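PDB 1O54: SAM-dependent O-methyltransferase from Thermotoga maritima, which probably uses S-adenosyl-L-methionine to methylate N1 of the adenine at position 58 of tRNA, working as a homotetramer. Local coordinates for residues V26-E31 with E65-S70; L187-P190 with N194-D197. All coordinates share one frame; numbering follows the deposited sequence. Where two conformers were deposited one is given.

Contact 1: residues V26-E31 with E65-S70; sequences VLLSFE and EIIRTS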
loop_
_atom_site.group_PDB
_atom_site.type_symbol
_atom_site.label_atom_id
_atom_site.label_comp_id
_atom_site.label_asym_id
_atom_site.label_seq_id
_atom_site.Cartn_x
_atom_site.Cartn_y
_atom_site.Cartn_z
ATOM N N VAL A 26 34.709 4.821 -3.613
ATOM C CA VAL A 26 34.021 5.504 -4.696
ATOM C C VAL A 26 32.910 4.617 -5.194
ATOM O O VAL A 26 32.962 3.379 -5.065
ATOM C CB VAL A 26 34.948 5.801 -5.908
ATOM C CG1 VAL A 26 35.972 6.811 -5.527
ATOM C CG2 VAL A 26 35.585 4.551 -6.402
ATOM N N LEU A 27 31.947 5.249 -5.818
ATOM C CA LEU A 27 30.862 4.562 -6.447
ATOM C C LEU A 27 30.895 4.913 -7.920
ATOM O O LEU A 27 30.801 6.092 -8.276
ATOM C CB LEU A 27 29.549 5.021 -5.840
ATOM C CG LEU A 27 28.292 4.460 -6.473
ATOM C CD1 LEU A 27 28.251 2.976 -6.346
ATOM C CD2 LEU A 27 27.113 5.072 -5.798
ATOM N N LEU A 28 31.063 3.907 -8.777
ATOM C CA LEU A 28 31.070 4.123 -10.215
ATOM C C LEU A 28 29.705 3.726 -10.795
ATOM O O LEU A 28 29.275 2.574 -10.638
ATOM C CB LEU A 28 32.182 3.312 -10.874
ATOM C CG LEU A 28 33.555 3.519 -10.235
ATOM C CD1 LEU A 28 34.615 2.634 -10.866
ATOM C CD2 LEU A 28 33.973 4.996 -10.311
ATOM N N SER A 29 29.039 4.664 -11.465
ATOM C CA SER A 29 27.650 4.472 -11.876
ATOM C C SER A 29 27.527 4.541 -13.399
ATOM O O SER A 29 27.950 5.515 -14.007
ATOM C CB SER A 29 26.795 5.541 -11.208
ATOM O OG SER A 29 25.434 5.378 -11.536
ATOM N N PHE A 30 26.930 3.514 -14.018
ATOM C CA PHE A 30 26.872 3.394 -15.477
ATOM C C PHE A 30 25.464 3.569 -16.081
ATOM O O PHE A 30 24.474 3.485 -15.371
ATOM C CB PHE A 30 27.528 2.063 -15.873
ATOM C CG PHE A 30 29.016 2.081 -15.674
ATOM C CD1 PHE A 30 29.565 1.758 -14.442
ATOM C CD2 PHE A 30 29.860 2.495 -16.694
ATOM C CE1 PHE A 30 30.934 1.842 -14.237
ATOM C CE2 PHE A 30 31.219 2.585 -16.489
ATOM C CZ PHE A 30 31.748 2.249 -15.249
ATOM N N GLU A 31 25.410 3.812 -17.399
ATOM C CA GLU A 31 24.145 4.062 -18.131
ATOM C C GLU A 31 23.077 2.980 -17.921
ATOM O O GLU A 31 21.886 3.302 -17.813
ATOM C CB GLU A 31 24.390 4.236 -19.641
ATOM C CG GLU A 31 25.221 5.457 -20.054
ATOM C CD GLU A 31 25.492 5.521 -21.559
ATOM O OE1 GLU A 31 25.620 4.448 -22.209
ATOM O OE2 GLU A 31 25.596 6.646 -22.108
ATOM N N GLU A 65 32.596 13.462 -12.422
ATOM C CA GLU A 65 33.267 13.319 -13.715
ATOM C C GLU A 65 33.061 11.932 -14.333
ATOM O O GLU A 65 32.815 10.946 -13.638
ATOM C CB GLU A 65 34.765 13.608 -13.582
ATOM C CG GLU A 65 35.089 15.025 -13.162
ATOM C CD GLU A 65 36.595 15.314 -13.138
ATOM O OE1 GLU A 65 37.360 14.781 -13.977
ATOM O OE2 GLU A 65 37.016 16.077 -12.280
ATOM N N ILE A 66 33.240 11.883 -15.653
ATOM C CA ILE A 66 33.124 10.671 -16.453
ATOM C C ILE A 66 34.362 9.784 -16.346
ATOM O O ILE A 66 35.516 10.258 -16.340
ATOM C CB ILE A 66 32.882 11.063 -17.934
ATOM C CG1 ILE A 66 31.467 11.635 -18.067
ATOM C CG2 ILE A 66 33.109 9.880 -18.862
ATOM C CD1 ILE A 66 31.185 12.373 -19.356
ATOM N N ILE A 67 34.101 8.485 -16.327
ATOM C CA ILE A 67 35.125 7.464 -16.478
ATOM C C ILE A 67 34.599 6.489 -17.537
ATOM O O ILE A 67 33.426 6.130 -17.523
ATOM C CB ILE A 67 35.428 6.775 -15.107
ATOM C CG1 ILE A 67 36.539 5.722 -15.221
ATOM C CG2 ILE A 67 34.200 6.115 -14.531
ATOM C CD1 ILE A 67 37.897 6.284 -15.434
ATOM N N ARG A 68 35.471 6.105 -18.470
ATOM C CA ARG A 68 35.138 5.151 -19.522
ATOM C C ARG A 68 35.800 3.802 -19.245
ATOM O O ARG A 68 36.939 3.734 -18.764
ATOM C CB ARG A 68 35.653 5.647 -20.872
ATOM C CG ARG A 68 34.997 6.922 -21.377
ATOM C CD ARG A 68 33.925 6.679 -22.413
ATOM N NE ARG A 68 33.222 7.908 -22.769
ATOM C CZ ARG A 68 32.053 7.938 -23.401
ATOM N NH1 ARG A 68 31.456 6.812 -23.786
ATOM N NH2 ARG A 68 31.474 9.106 -23.656
ATOM N N THR A 69 35.092 2.729 -19.575
ATOM C CA THR A 69 35.672 1.396 -19.493
ATOM C C THR A 69 36.481 1.191 -20.755
ATOM O O THR A 69 36.362 1.960 -21.712
ATOM C CB THR A 69 34.605 0.301 -19.424
ATOM O OG1 THR A 69 33.923 0.209 -20.684
ATOM C CG2 THR A 69 33.516 0.636 -18.385
ATOM N N SER A 70 37.283 0.139 -20.752
ATOM C CA SER A 70 38.023 -0.274 -21.953
ATOM C C SER A 70 37.127 -0.460 -23.192
ATOM O O SER A 70 37.597 -0.298 -24.330
ATOM C CB SER A 70 38.773 -1.575 -21.673
ATOM O OG SER A 70 37.882 -2.566 -21.204
#
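Phe30 meets Thr69 in the buried interior of a small beta domain, and the ring can be followed outward from its stem. CB leaves the backbone of strand 25-30 obliquely to segment 65-70, and CG stands anti to the carbonyl carbon (chi1 -71°), which carries the ring across toward that segment. Neither CB nor CG comes close to it; the first meeting is at the far end of the ring, where CE2 lies 3.6 Å from Thr69 CG2 and CZ lies 3.9 Å from that same methyl. CE2 also passes 4.3 Å from the carbonyl oxygen of Ile67, a looser approach. The side chains of Phe30 and Thr69 approach each other obliquely.

Threonine suits this place because its two branches do different work. CG2 packs against the Phe30 ring, while OG1 is held by hydrogen bonds to the carbonyl oxygen of Leu50 and the amide of Lys73, so the buried hydroxyl is satisfied. Two residues back along strand 25-30, Leu28, whose CB is directed at segment 65-70, brings CD2 to 4.4 Å from CG2 of Ile67, a light apolar touch. Ile53 of strand 51-54 packs on Leu28, Phe30, Ile67 and Thr69 alike and joins the two halves of this cluster.

Strand 74-78 lies between strands 25-30 and 66-68 in the sheet, so the two strands meet through side chains on one face rather than through backbone bonds. Apolar side chains on one face of an antiparallel sheet, covered by Ile53 of the hairpin 45-54, form the core of this N-terminal beta domain.

Contact 2: residues L187-P190 with N194-D197; sequences LDVP and NYID
Leu187 and Ile196 meet nearly at right angles where the parallel strand 182-187 gives way to helix 196-202, a strand-loop-helix unit of the Rossmann-like methyltransferase fold. With CG of Leu187 anti to the backbone N (chi1 179°), the branched end reaches the start of the helix, and its two methyls part: CD2 touches the terminal CD1 of Ile196 at 4.0 Å, whereas CD1 lies 4.4 Å from CB of Tyr195. The site is buried and apolar, covered by Phe209 of strand 207-213 and Leu226 of helix 216-228, and branched ends suit it by offering methyls to several neighbours at once, as those of Leu187 do.

Val189 and Tyr195 form the second pair, crossing at a slant farther out, in a partly exposed region. Tyr195 occupies the N-cap position; its ring is apolar enough to pack on valine, and CB of Asn194 lies above one face, offset toward the rim. Between Leu187, the last residue of the strand, and Val189 in the loop comes Asp188, predicted to bind S-adenosyl-L-methionine; its CB points the other way, leaving Leu187 and Val189 to face the helix start. Valine is short, and its contact with the ring rests on one methyl, CG2, 3.9 Å from Tyr195 CD1.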
loop_
_atom_site.group_PDB
_atom_site.type_symbol
_atom_site.label_atom_id
_atom_site.label_comp_id
_atom_site.label_asym_id
_atom_site.label_seq_id
_atom_site.Cartn_x
_atom_site.Cartn_y
_atom_site.Cartn_z
ATOM N N LEU A 187 16.092 -1.441 19.975
ATOM C CA LEU A 187 16.256 -2.833 20.309
ATOM C C LEU A 187 15.978 -3.660 19.055
ATOM O O LEU A 187 14.914 -3.522 18.445
ATOM C CB LEU A 187 15.267 -3.225 21.379
ATOM C CG LEU A 187 15.287 -4.689 21.842
ATOM C CD1 LEU A 187 16.577 -5.070 22.520
ATOM C CD2 LEU A 187 14.093 -4.902 22.781
ATOM N N ASP A 188 16.933 -4.524 18.682
ATOM C CA ASP A 188 16.740 -5.381 17.546
ATOM C C ASP A 188 17.411 -6.711 17.895
ATOM O O ASP A 188 18.637 -6.859 17.772
ATOM C CB ASP A 188 17.360 -4.782 16.319
ATOM C CG ASP A 188 17.070 -5.568 15.049
ATOM O OD1 ASP A 188 16.464 -6.642 15.099
ATOM O OD2 ASP A 188 17.470 -5.153 13.941
ATOM N N VAL A 189 16.602 -7.640 18.363
ATOM C CA VAL A 189 17.051 -8.958 18.857
ATOM C C VAL A 189 15.973 -9.948 18.447
ATOM O O VAL A 189 14.872 -9.537 18.081
ATOM C CB VAL A 189 17.237 -8.992 20.382
ATOM C CG1 VAL A 189 18.331 -8.023 20.837
ATOM C CG2 VAL A 189 15.961 -8.652 21.083
ATOM N N PRO A 190 16.258 -11.249 18.456
ATOM C CA PRO A 190 15.220 -12.201 18.052
ATOM C C PRO A 190 13.988 -12.218 18.985
ATOM O O PRO A 190 12.890 -12.616 18.574
ATOM C CB PRO A 190 15.957 -13.554 18.100
ATOM C CG PRO A 190 17.418 -13.211 18.059
ATOM C CD PRO A 190 17.540 -11.902 18.777
ATOM N N ASN A 194 11.908 -10.418 25.947
ATOM C CA ASN A 194 12.771 -10.810 27.046
ATOM C C ASN A 194 13.702 -9.709 27.567
ATOM O O ASN A 194 14.410 -9.925 28.546
ATOM C CB ASN A 194 13.587 -12.043 26.657
ATOM C CG ASN A 194 12.734 -13.295 26.591
ATOM O OD1 ASN A 194 11.758 -13.430 27.326
ATOM N ND2 ASN A 194 13.081 -14.199 25.700
ATOM N N TYR A 195 13.715 -8.548 26.914
ATOM C CA TYR A 195 14.616 -7.458 27.285
ATOM C C TYR A 195 13.939 -6.127 27.620
ATOM O O TYR A 195 14.626 -5.172 28.017
ATOM C CB TYR A 195 15.630 -7.276 26.173
ATOM C CG TYR A 195 16.436 -8.534 25.973
ATOM C CD1 TYR A 195 16.138 -9.424 24.938
ATOM C CD2 TYR A 195 17.450 -8.874 26.856
ATOM C CE1 TYR A 195 16.849 -10.561 24.759
ATOM C CE2 TYR A 195 18.160 -10.029 26.693
ATOM C CZ TYR A 195 17.870 -10.872 25.643
ATOM O OH TYR A 195 18.609 -12.043 25.507
ATOM N N ILE A 196 12.620 -6.073 27.520
ATOM C CA ILE A 196 11.895 -4.807 27.690
ATOM C C ILE A 196 12.084 -4.217 29.092
ATOM O O ILE A 196 12.225 -3.002 29.224
ATOM C CB ILE A 196 10.395 -4.970 27.397
ATOM C CG1 ILE A 196 10.134 -5.500 25.991
ATOM C CG2 ILE A 196 9.659 -3.648 27.593
ATOM C CD1 ILE A 196 10.735 -4.735 24.913
ATOM N N ASP A 197 12.103 -5.047 30.128
ATOM C CA ASP A 197 12.356 -4.538 31.494
ATOM C C ASP A 197 13.689 -3.802 31.588
ATOM O O ASP A 197 13.766 -2.702 32.120
ATOM C CB ASP A 197 12.234 -5.632 32.555
ATOM C CG ASP A 197 13.185 -6.787 32.357
ATOM O OD1 ASP A 197 13.744 -7.026 31.245
ATOM O OD2 ASP A 197 13.396 -7.547 33.320
#

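Overall arrangement
Contacts 1 and 2 belong to separate parts of the chain, lying on opposite sides of its centre with their own centres 44 Å apart and their nearest atoms about 24 Å apart. They follow in series: contact 1 closes within the N-terminal beta domain before contact 2 opens in the methyltransferase domain. Only contact 2 borders the predicted S-adenosyl-L-methionine site. It contains Asp188, the side chain of Tyr195 comes about 5 Å from that of Asp172, and the side chain of Val189 about 8 Å from that of Glu144. Contact 1 lies away from these residues, but Arg68 of its segment 65-70 forms salt bridges to Glu274 and Glu275 of a second subunit.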